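Local atomic coordinates of catalase (Pseudomonas syringae, PDB entry 1M7S), a protein that breaks down hydrogen peroxide into water and oxygen with a heme cofactor, protecting the cell from its toxic effects. Residues G57-F62 / P84-F89; K111-D116 / L347-P352; F210-L215 / W253-Q258. One frame throughout, in Å; residues are numbered along the deposited sequence.

Interaction 1. Residues G57-F62 / P84-F89; sequences GVKGEF and PVFVRF. With HEM (protoporphyrin IX containing Fe), chain E.
Val-58 and Val-87 stand as a cross-strand pair on the sheet face that also carries Val-85, with Val-58 CG2 4.2 Å from Val-87 CB. The same methyl brushes Phe-89, and Leu-241 and Ile-245 of helix 236-246 pack on Val-58. Further along, Val-85 CG2 sits between its own backbone N and carbonyl carbon and settles 3.5 Å from Gly-60 C, where its partner has no side chain to meet it; its other methyl, CG1, touches Phe-62 CB. On the reverse face Phe-86 has CG anti to the backbone N (chi1 -177°), which throws the ring across strand 57-62. There Val-58 O lies 3.8 Å above the ring plane, over its centre, and Phe-86 CZ rests 3.8 Å from Gly-57 CA. Lys-59 CG closes in on Phe-86 CD1 at 3.6 Å. Strands 55-64 and 82-90, to which the segments belong, are antiparallel neighbours in the catalase beta barrel. Two hydrogen-bonded pairs, Val-58 with Val-87 and Gly-60 with Val-85, make two bonds each; Val-87 N to Val-58 O is 2.8 Å and nearly straight, whereas Val-85 N comes to Gly-60 O from above the carbonyl plane. At the more exposed edge the Glu-61 chain, bent at chi2, lays its carboxylate beside Pro-84, and Lys-59 NZ makes a salt bridge with Glu-302. At the other end Arg-88, extended from CG to NE, reaches the heme: NH1 donates to propionate oxygen O2A of the heme at 2.7 Å (165°), which lies in the guanidinium plane. Arg-88 NH2 bonds His-52 O, the carbonyl of a predicted active-site residue, and Arg-49 binds the heme too.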
loop_
_atom_site.group_PDB
_atom_site.type_symbol
_atom_site.label_atom_id
_atom_site.label_comp_id
_atom_site.label_asym_id
_atom_site.label_seq_id
_atom_site.Cartn_x
_atom_site.Cartn_y
_atom_site.Cartn_z
ATOM N N GLY A 57 6.190 24.600 -2.901
ATOM C CA GLY A 57 7.039 24.587 -1.712
ATOM C C GLY A 57 8.301 25.378 -2.011
ATOM O O GLY A 57 8.750 25.505 -3.147
ATOM N N VAL A 58 8.746 26.079 -0.964
ATOM C CA VAL A 58 9.962 26.873 -1.000
ATOM C C VAL A 58 10.606 26.785 0.395
ATOM O O VAL A 58 10.065 26.251 1.354
ATOM C CB VAL A 58 9.692 28.346 -1.305
ATOM C CG1 VAL A 58 9.146 28.654 -2.737
ATOM C CG2 VAL A 58 8.675 28.900 -0.319
ATOM N N LYS A 59 11.850 27.287 0.462
ATOM C CA LYS A 59 12.600 27.180 1.719
ATOM C C LYS A 59 13.079 28.547 2.162
ATOM O O LYS A 59 13.190 29.421 1.322
ATOM C CB LYS A 59 13.802 26.261 1.444
ATOM C CG LYS A 59 13.424 24.799 1.457
ATOM C CD LYS A 59 14.567 23.827 1.329
ATOM C CE LYS A 59 15.079 23.747 -0.100
ATOM N NZ LYS A 59 15.986 22.544 -0.228
ATOM N N GLY A 60 13.339 28.748 3.445
ATOM C CA GLY A 60 13.824 30.113 3.835
ATOM C C GLY A 60 14.280 29.965 5.323
ATOM O O GLY A 60 14.734 28.913 5.743
ATOM N N GLU A 61 14.130 31.082 6.024
ATOM C CA GLU A 61 14.551 31.074 7.433
ATOM C C GLU A 61 13.679 32.021 8.238
ATOM O O GLU A 61 13.225 32.981 7.647
ATOM C CB GLU A 61 16.018 31.573 7.557
ATOM C CG GLU A 61 17.088 30.548 7.250
ATOM C CD GLU A 61 17.854 29.962 8.399
ATOM O OE1 GLU A 61 18.822 29.187 8.183
ATOM O OE2 GLU A 61 17.539 30.283 9.571
ATOM N N PHE A 62 13.521 31.695 9.534
ATOM C CA PHE A 62 12.748 32.604 10.377
ATOM C C PHE A 62 13.723 33.075 11.493
ATOM O O PHE A 62 14.445 32.192 11.979
ATOM C CB PHE A 62 11.612 31.860 11.081
ATOM C CG PHE A 62 10.944 32.560 12.236
ATOM C CD1 PHE A 62 10.069 33.596 11.983
ATOM C CD2 PHE A 62 11.252 32.189 13.549
ATOM C CE1 PHE A 62 9.477 34.253 13.048
ATOM C CE2 PHE A 62 10.684 32.882 14.628
ATOM C CZ PHE A 62 9.785 33.901 14.361
ATOM N N PRO A 84 15.729 27.428 10.193
ATOM C CA PRO A 84 15.396 27.129 8.780
ATOM C C PRO A 84 13.917 26.732 8.722
ATOM O O PRO A 84 13.449 26.073 9.633
ATOM C CB PRO A 84 16.237 25.939 8.377
ATOM C CG PRO A 84 17.098 25.631 9.574
ATOM C CD PRO A 84 16.574 26.383 10.784
ATOM N N VAL A 85 13.255 27.028 7.620
ATOM C CA VAL A 85 11.889 26.605 7.397
ATOM C C VAL A 85 11.701 25.970 6.021
ATOM O O VAL A 85 12.461 26.260 5.080
ATOM C CB VAL A 85 10.917 27.815 7.460
ATOM C CG1 VAL A 85 10.946 28.556 8.826
ATOM C CG2 VAL A 85 11.139 28.901 6.414
ATOM N N PHE A 86 10.559 25.297 5.862
ATOM C CA PHE A 86 10.103 24.830 4.564
ATOM C C PHE A 86 8.656 25.372 4.550
ATOM O O PHE A 86 7.968 25.121 5.568
ATOM C CB PHE A 86 10.180 23.315 4.428
ATOM C CG PHE A 86 9.766 22.858 3.040
ATOM C CD1 PHE A 86 10.726 22.505 2.124
ATOM C CD2 PHE A 86 8.406 22.858 2.699
ATOM C CE1 PHE A 86 10.380 22.115 0.824
ATOM C CE2 PHE A 86 8.073 22.454 1.388
ATOM C CZ PHE A 86 9.023 22.124 0.462
ATOM N N VAL A 87 8.220 26.071 3.511
ATOM C CA VAL A 87 6.842 26.573 3.473
ATOM C C VAL A 87 6.122 25.904 2.283
ATOM O O VAL A 87 6.729 25.883 1.242
ATOM C CB VAL A 87 6.792 28.092 3.380
ATOM C CG1 VAL A 87 5.405 28.618 2.970
ATOM C CG2 VAL A 87 7.192 28.766 4.729
ATOM N N ARG A 88 4.917 25.402 2.473
ATOM C CA ARG A 88 4.158 24.901 1.306
ATOM C C ARG A 88 2.895 25.812 1.279
ATOM O O ARG A 88 2.174 25.937 2.282
ATOM C CB ARG A 88 3.737 23.428 1.452
ATOM C CG ARG A 88 3.084 22.928 0.108
ATOM C CD ARG A 88 3.103 21.378 0.179
ATOM N NE ARG A 88 2.217 20.862 -0.898
ATOM C CZ ARG A 88 0.901 20.885 -0.943
ATOM N NH1 ARG A 88 0.086 21.384 -0.018
ATOM N NH2 ARG A 88 0.373 20.338 -2.073
ATOM N N PHE A 89 2.671 26.432 0.098
ATOM C CA PHE A 89 1.516 27.279 -0.129
ATOM C C PHE A 89 0.516 26.405 -0.941
ATOM O O PHE A 89 1.037 25.572 -1.669
ATOM C CB PHE A 89 1.852 28.510 -1.003
ATOM C CG PHE A 89 2.623 29.567 -0.231
ATOM C CD1 PHE A 89 2.028 30.330 0.742
ATOM C CD2 PHE A 89 3.975 29.773 -0.522
ATOM C CE1 PHE A 89 2.737 31.292 1.434
ATOM C CE2 PHE A 89 4.712 30.720 0.151
ATOM C CZ PHE A 89 4.081 31.494 1.137
HETATM C CHA HEM E . -4.094 19.877 4.718
HETATM C CHB HEM E . -4.967 24.205 6.702
HETATM C CHC HEM E . -8.855 22.387 8.924
HETATM C CHD HEM E . -7.405 17.900 7.740
HETATM C C1A HEM E . -4.015 21.206 5.062
HETATM C C2A HEM E . -2.998 22.149 4.537
HETATM C C3A HEM E . -3.240 23.339 5.083
HETATM C C4A HEM E . -4.408 23.197 5.937
HETATM C CMA HEM E . -2.472 24.656 4.911
HETATM C CAA HEM E . -1.898 21.700 3.560
HETATM C CBA HEM E . -0.499 21.464 4.221
HETATM C CGA HEM E . 0.543 21.221 3.096
HETATM O O1A HEM E . 0.983 20.045 3.085
HETATM O O2A HEM E . 0.794 22.250 2.439
HETATM C C1B HEM E . -6.073 24.092 7.501
HETATM C C2B HEM E . -6.614 25.140 8.357
HETATM C C3B HEM E . -7.708 24.635 8.965
HETATM C C4B HEM E . -7.859 23.277 8.521
HETATM C CMB HEM E . -6.007 26.546 8.463
HETATM C CAB HEM E . -8.697 25.272 9.941
HETATM C CBB HEM E . -8.394 26.273 10.745
HETATM C C1C HEM E . -8.723 21.023 8.880
HETATM C C2C HEM E . -9.468 20.091 9.695
HETATM C C3C HEM E . -9.052 18.854 9.390
HETATM C C4C HEM E . -8.070 18.985 8.335
HETATM C CMC HEM E . -10.507 20.463 10.787
HETATM C CAC HEM E . -9.477 17.483 9.951
HETATM C CBC HEM E . -9.752 17.259 11.248
HETATM C C1D HEM E . -6.423 18.076 6.756
HETATM C C2D HEM E . -5.778 16.986 6.043
HETATM C C3D HEM E . -4.872 17.517 5.218
HETATM C C4D HEM E . -4.922 18.952 5.386
HETATM C CMD HEM E . -6.166 15.515 6.271
HETATM C CAD HEM E . -3.907 16.781 4.244
HETATM C CBD HEM E . -2.509 16.613 4.943
HETATM C CGD HEM E . -1.541 15.735 4.171
HETATM O O1D HEM E . -0.298 15.934 4.408
HETATM O O2D HEM E . -1.919 14.843 3.373
HETATM N NA HEM E . -4.872 21.905 5.863
HETATM N NB HEM E . -6.837 22.951 7.634
HETATM N NC HEM E . -7.893 20.323 8.032
HETATM N ND HEM E . -5.833 19.259 6.361
HETATM FE FE HEM E . -6.322 21.093 7.027
HETATM O O HOH W 1 -8.059 22.037 5.467
#

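Interaction 2. Residues K111-D116 / L347-P352; sequences KFYTAD and LPVNQP
Tyr-113 OH donates to Val-349 O at 2.6 Å, a short hydrogen bond and the one direct bond between the two segments. The hydroxyl approaches in the plane of the carbonyl, with a C=O...OH angle of 149°, and the acceptor in turn lies in the plane of the phenol ring. A second link runs through water 2, which accepts from Lys-111 NZ at 2.9 Å and donates to Asn-350 O at 2.7 Å. The lysine chain leaves its strand extended, then bends at chi3 and chi4 (-65° and -61°), and this hook turns the ammonium to the water. Lys-111 NZ also forms a salt bridge with Asp-120 and donates to Ala-307 O, so several partners hold the buried charge. Van der Waals contacts fill in around these bonds. Gln-351 O sits at the edge of the tyrosine ring, 3.4 Å from Tyr-113 CE1, while Lys-111 CG leans over one ring face toward its rim. Val-349 CG2 touches the hydroxyl, and the side chains of Lys-111 and Asn-350 cross at about a right angle, with Lys-111 CE 3.8 Å from Asn-350 OD1. That amide is itself fixed: OD1 accepts from Ala-307 N, and ND2 donates to Gly-344 O and Gln-305 O. Turns shape the end of the strand, an inverse gamma turn centred on Tyr-113 and an ST turn made by Thr-114 OG1 with Asp-116 N. The contact thus joins strand 107-114, which lies in the sheet between strands 82-90 and 117-124, to the loop that follows helix 323-339, with residues 305-307 beyond helix 299-304 packed alongside.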
loop_
_atom_site.group_PDB
_atom_site.type_symbol
_atom_site.label_atom_id
_atom_site.label_comp_id
_atom_site.label_asym_id
_atom_site.label_seq_id
_atom_site.Cartn_x
_atom_site.Cartn_y
_atom_site.Cartn_z
ATOM N N LYS A 111 6.971 24.630 8.172
ATOM C CA LYS A 111 7.660 23.647 8.971
ATOM C C LYS A 111 8.927 24.358 9.543
ATOM O O LYS A 111 9.764 24.760 8.733
ATOM C CB LYS A 111 8.110 22.475 8.110
ATOM C CG LYS A 111 8.909 21.417 8.843
ATOM C CD LYS A 111 9.138 20.111 8.055
ATOM C CE LYS A 111 7.817 19.376 7.795
ATOM N NZ LYS A 111 7.118 18.991 9.062
ATOM N N PHE A 112 8.956 24.500 10.862
ATOM C CA PHE A 112 10.155 25.177 11.427
ATOM C C PHE A 112 11.096 24.101 11.933
ATOM O O PHE A 112 10.674 23.254 12.727
ATOM C CB PHE A 112 9.749 26.005 12.630
ATOM C CG PHE A 112 8.946 27.239 12.425
ATOM C CD1 PHE A 112 7.552 27.179 12.327
ATOM C CD2 PHE A 112 9.536 28.488 12.357
ATOM C CE1 PHE A 112 6.799 28.335 12.203
ATOM C CE2 PHE A 112 8.782 29.633 12.223
ATOM C CZ PHE A 112 7.389 29.588 12.147
ATOM N N TYR A 113 12.327 24.013 11.455
ATOM C CA TYR A 113 13.217 22.939 11.869
ATOM C C TYR A 113 13.993 23.462 13.111
ATOM O O TYR A 113 15.140 23.859 12.917
ATOM C CB TYR A 113 14.166 22.564 10.764
ATOM C CG TYR A 113 13.538 22.007 9.472
ATOM C CD1 TYR A 113 13.316 20.672 9.328
ATOM C CD2 TYR A 113 13.231 22.871 8.449
ATOM C CE1 TYR A 113 12.770 20.148 8.143
ATOM C CE2 TYR A 113 12.697 22.394 7.230
ATOM C CZ TYR A 113 12.482 21.036 7.118
ATOM O OH TYR A 113 11.960 20.547 5.928
ATOM N N THR A 114 13.278 23.532 14.217
ATOM C CA THR A 114 13.855 24.173 15.416
ATOM C C THR A 114 14.860 23.283 16.111
ATOM O O THR A 114 14.996 22.083 15.940
ATOM C CB THR A 114 12.844 24.625 16.494
ATOM O OG1 THR A 114 12.574 23.563 17.401
ATOM C CG2 THR A 114 11.541 25.120 15.849
ATOM N N ALA A 115 15.564 23.972 17.030
ATOM C CA ALA A 115 16.579 23.280 17.847
ATOM C C ALA A 115 15.972 22.385 18.892
ATOM O O ALA A 115 16.741 21.686 19.577
ATOM C CB ALA A 115 17.388 24.427 18.512
ATOM N N ASP A 116 14.664 22.332 19.104
ATOM C CA ASP A 116 13.944 21.469 19.981
ATOM C C ASP A 116 13.081 20.431 19.206
ATOM O O ASP A 116 12.354 19.686 19.844
ATOM C CB ASP A 116 12.891 22.168 20.854
ATOM C CG ASP A 116 13.278 23.387 21.621
ATOM O OD1 ASP A 116 14.498 23.560 21.882
ATOM O OD2 ASP A 116 12.329 24.152 21.972
ATOM N N LEU A 347 11.873 10.750 5.903
ATOM C CA LEU A 347 12.300 11.255 4.605
ATOM C C LEU A 347 13.105 12.524 4.822
ATOM O O LEU A 347 12.798 13.289 5.727
ATOM C CB LEU A 347 11.099 11.575 3.668
ATOM C CG LEU A 347 10.201 10.382 3.335
ATOM C CD1 LEU A 347 8.960 10.823 2.518
ATOM C CD2 LEU A 347 10.953 9.326 2.478
ATOM N N PRO A 348 14.090 12.834 4.000
ATOM C CA PRO A 348 14.910 14.021 4.099
ATOM C C PRO A 348 14.171 15.294 4.454
ATOM O O PRO A 348 14.488 15.953 5.480
ATOM C CB PRO A 348 15.679 14.139 2.750
ATOM C CG PRO A 348 15.781 12.672 2.413
ATOM C CD PRO A 348 14.511 11.986 2.876
ATOM N N VAL A 349 13.101 15.644 3.771
ATOM C CA VAL A 349 12.390 16.895 4.000
ATOM C C VAL A 349 11.663 16.917 5.343
ATOM O O VAL A 349 11.401 18.054 5.811
ATOM C CB VAL A 349 11.446 17.217 2.811
ATOM C CG1 VAL A 349 10.258 16.269 2.827
ATOM C CG2 VAL A 349 11.015 18.668 2.786
ATOM N N ASN A 350 11.342 15.751 5.863
ATOM C CA ASN A 350 10.595 15.707 7.106
ATOM C C ASN A 350 11.472 15.507 8.338
ATOM O O ASN A 350 10.958 15.628 9.459
ATOM C CB ASN A 350 9.535 14.604 7.015
ATOM C CG ASN A 350 8.513 14.962 5.951
ATOM O OD1 ASN A 350 8.153 16.146 5.830
ATOM N ND2 ASN A 350 8.047 13.977 5.212
ATOM N N GLN A 351 12.766 15.204 8.136
ATOM C CA GLN A 351 13.591 14.939 9.340
ATOM C C GLN A 351 13.837 16.213 10.144
ATOM O O GLN A 351 13.970 17.298 9.602
ATOM C CB GLN A 351 14.973 14.440 8.869
ATOM C CG GLN A 351 15.019 13.037 8.328
ATOM C CD GLN A 351 16.331 12.761 7.588
ATOM O OE1 GLN A 351 17.323 13.486 7.653
ATOM N NE2 GLN A 351 16.358 11.709 6.793
ATOM N N PRO A 352 13.954 16.093 11.458
ATOM C CA PRO A 352 14.263 17.218 12.323
ATOM C C PRO A 352 15.783 17.459 12.214
ATOM O O PRO A 352 16.507 16.546 11.755
ATOM C CB PRO A 352 13.969 16.752 13.751
ATOM C CG PRO A 352 14.121 15.258 13.643
ATOM C CD PRO A 352 13.810 14.833 12.193
HETATM O O HOH W 2 8.639 16.791 10.155
#

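Interaction 3. Residues F210-L215 / W253-Q258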
loop_
_atom_site.group_PDB
_atom_site.type_symbol
_atom_site.label_atom_id
_atom_site.label_comp_id
_atom_site.label_asym_id
_atom_site.label_seq_id
_atom_site.Cartn_x
_atom_site.Cartn_y
_atom_site.Cartn_z
ATOM N N PHE A 210 -1.605 33.512 15.920
ATOM C CA PHE A 210 -0.456 33.871 15.088
ATOM C C PHE A 210 -0.891 34.457 13.751
ATOM O O PHE A 210 -1.836 33.964 13.109
ATOM C CB PHE A 210 0.364 32.614 14.735
ATOM C CG PHE A 210 1.032 31.965 15.906
ATOM C CD1 PHE A 210 2.243 32.477 16.401
ATOM C CD2 PHE A 210 0.505 30.859 16.526
ATOM C CE1 PHE A 210 2.860 31.892 17.483
ATOM C CE2 PHE A 210 1.128 30.251 17.581
ATOM C CZ PHE A 210 2.323 30.761 18.086
ATOM N N HIS A 211 -0.194 35.464 13.275
ATOM C CA HIS A 211 -0.496 36.207 12.070
ATOM C C HIS A 211 0.796 36.532 11.312
ATOM O O HIS A 211 1.637 37.260 11.883
ATOM C CB HIS A 211 -1.226 37.519 12.429
ATOM C CG HIS A 211 -1.464 38.487 11.299
ATOM N ND1 HIS A 211 -1.288 39.857 11.458
ATOM C CD2 HIS A 211 -1.838 38.317 10.012
ATOM C CE1 HIS A 211 -1.548 40.459 10.298
ATOM N NE2 HIS A 211 -1.898 39.562 9.396
ATOM N N TRP A 212 0.846 36.045 10.083
ATOM C CA TRP A 212 1.977 36.395 9.218
ATOM C C TRP A 212 1.532 37.613 8.417
ATOM O O TRP A 212 0.625 37.526 7.583
ATOM C CB TRP A 212 2.329 35.295 8.221
ATOM C CG TRP A 212 2.910 34.041 8.720
ATOM C CD1 TRP A 212 2.289 32.811 8.704
ATOM C CD2 TRP A 212 4.231 33.799 9.247
ATOM N NE1 TRP A 212 3.127 31.859 9.193
ATOM C CE2 TRP A 212 4.342 32.430 9.522
ATOM C CE3 TRP A 212 5.330 34.629 9.500
ATOM C CZ2 TRP A 212 5.482 31.825 10.033
ATOM C CZ3 TRP A 212 6.471 34.037 10.020
ATOM C CH2 TRP A 212 6.572 32.643 10.309
ATOM N N LYS A 213 2.175 38.766 8.648
ATOM C CA LYS A 213 1.827 39.980 7.930
ATOM C C LYS A 213 2.731 40.146 6.714
ATOM O O LYS A 213 3.959 40.246 6.866
ATOM C CB LYS A 213 1.935 41.244 8.807
ATOM C CG LYS A 213 1.537 42.491 8.016
ATOM C CD LYS A 213 1.053 43.609 8.913
ATOM C CE LYS A 213 0.757 44.830 8.018
ATOM N NZ LYS A 213 -0.608 44.723 7.419
ATOM N N SER A 214 2.114 40.116 5.524
ATOM C CA SER A 214 2.894 40.274 4.306
ATOM C C SER A 214 3.597 41.636 4.197
ATOM O O SER A 214 2.947 42.676 4.318
ATOM C CB SER A 214 1.977 40.172 3.065
ATOM O OG SER A 214 2.820 40.378 1.919
ATOM N N LEU A 215 4.898 41.603 3.985
ATOM C CA LEU A 215 5.692 42.817 3.817
ATOM C C LEU A 215 5.657 43.261 2.367
ATOM O O LEU A 215 6.133 44.349 2.054
ATOM C CB LEU A 215 7.121 42.681 4.356
ATOM C CG LEU A 215 7.131 42.295 5.868
ATOM C CD1 LEU A 215 8.561 42.278 6.388
ATOM C CD2 LEU A 215 6.267 43.220 6.700
ATOM N N TRP A 253 7.581 37.979 5.579
ATOM C CA TRP A 253 6.422 38.175 6.424
ATOM C C TRP A 253 6.878 38.378 7.892
ATOM O O TRP A 253 7.768 37.705 8.374
ATOM C CB TRP A 253 5.519 36.950 6.414
ATOM C CG TRP A 253 4.716 36.702 5.174
ATOM C CD1 TRP A 253 3.396 36.972 4.965
ATOM C CD2 TRP A 253 5.218 36.091 3.990
ATOM N NE1 TRP A 253 3.048 36.578 3.672
ATOM C CE2 TRP A 253 4.157 36.003 3.079
ATOM C CE3 TRP A 253 6.474 35.554 3.621
ATOM C CZ2 TRP A 253 4.307 35.442 1.817
ATOM C CZ3 TRP A 253 6.631 35.027 2.355
ATOM C CH2 TRP A 253 5.535 34.949 1.442
ATOM N N ASP A 254 6.305 39.366 8.549
ATOM C CA ASP A 254 6.526 39.608 9.970
ATOM C C ASP A 254 5.522 38.744 10.737
ATOM O O ASP A 254 4.341 38.692 10.338
ATOM C CB ASP A 254 6.331 41.076 10.340
ATOM C CG ASP A 254 7.626 41.887 10.112
ATOM O OD1 ASP A 254 8.696 41.285 9.941
ATOM O OD2 ASP A 254 7.526 43.131 10.096
ATOM N N LEU A 255 6.002 38.057 11.762
ATOM C CA LEU A 255 5.105 37.252 12.610
ATOM C C LEU A 255 4.652 38.050 13.820
ATOM O O LEU A 255 5.481 38.567 14.596
ATOM C CB LEU A 255 5.833 35.977 13.074
ATOM C CG LEU A 255 5.048 34.994 13.947
ATOM C CD1 LEU A 255 3.803 34.502 13.164
ATOM C CD2 LEU A 255 5.928 33.849 14.388
ATOM N N TYR A 256 3.336 38.124 13.984
ATOM C CA TYR A 256 2.714 38.741 15.137
ATOM C C TYR A 256 1.903 37.764 15.997
ATOM O O TYR A 256 1.285 36.814 15.473
ATOM C CB TYR A 256 1.776 39.860 14.679
ATOM C CG TYR A 256 2.437 41.082 14.118
ATOM C CD1 TYR A 256 2.841 41.083 12.782
ATOM C CD2 TYR A 256 2.645 42.235 14.880
ATOM C CE1 TYR A 256 3.446 42.200 12.231
ATOM C CE2 TYR A 256 3.262 43.357 14.340
ATOM C CZ TYR A 256 3.668 43.316 13.024
ATOM O OH TYR A 256 4.284 44.385 12.436
ATOM N N VAL A 257 1.824 38.077 17.305
ATOM C CA VAL A 257 0.970 37.297 18.212
ATOM C C VAL A 257 -0.073 38.171 18.913
ATOM O O VAL A 257 0.163 39.365 19.138
ATOM C CB VAL A 257 1.667 36.449 19.267
ATOM C CG1 VAL A 257 2.481 35.323 18.594
ATOM C CG2 VAL A 257 2.554 37.252 20.229
ATOM N N GLN A 258 -1.256 37.589 19.194
ATOM C CA GLN A 258 -2.323 38.198 19.974
ATOM C C GLN A 258 -2.426 37.302 21.197
ATOM O O GLN A 258 -2.374 36.065 21.035
ATOM C CB GLN A 258 -3.731 38.282 19.343
ATOM C CG GLN A 258 -3.842 39.378 18.304
ATOM C CD GLN A 258 -5.222 39.238 17.657
ATOM O OE1 GLN A 258 -5.429 38.190 17.029
ATOM N NE2 GLN A 258 -6.087 40.227 17.780
#
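Trp-212 and Leu-255 pack at the heart of the buried face. Leu-255 CD1 lies over the six-membered ring of Trp-212, 4.0 Å from its centroid, in a CH-pi contact, and Leu-255 CB touches Trp-212 CZ3 at 3.7 Å. Trp-253 crosses Trp-212 at about a right angle, its CD1 3.4 Å from Ser-214 CA, while its NE1 donates to Met-188 O. Phe-210 CD1 is 3.6 Å from Val-257 CG1, the two side chains lying alongside. Phe-108 stacks on Trp-212 from strand 107-114. The opposite face, with His-211, Lys-213, Asp-254 and Tyr-256, is looser and more open to solvent. There Tyr-256 CE1 rests on Lys-213 CB at 3.9 Å, and the Lys-213 amine leads away from the partner strand. His-211 spans Asp-189 and Glu-284 through its two ring nitrogens, and Asp-254 OD1 takes a bond from Gln-289. Between the faces, the hydrogen-bonded pairs His-211 with Tyr-256 and Lys-213 with Asp-254 zip this antiparallel part of the barrel; Lys-213 N to Asp-254 O is 2.7 Å. The chemistry is that of a two-faced barrel wall, mostly aromatic and aliphatic within, more polar without, and the two carboxylates flanking His-211 would probably favour its protonated form.

In the fold
All three contacts reach one curled antiparallel sheet. Interactions 1 and 2, with centres 11 Å apart, meet along the seam between strands 82-90 and 107-114: Phe-86 O lies 2.8 Å from Lys-111 N and Pro-84 O 3.0 Å from Tyr-113 N. Interaction 3 meets interaction 1 through Phe-62 and Phe-89, with Phe-89 CZ 3.8 Å from Trp-253 CH2, and meets interaction 2 where Phe-112 CZ comes 3.6 Å from Trp-212 CZ2, so an aromatic core joins them. Interaction 1 touches the heme directly; the Lys-111 side chain is about 8 Å from the heme. The Trp-212 side chain is about 10 Å from the heme. Trp-212 also lies about 9 Å, side chain to side chain, from Asn-124, a predicted active-site residue.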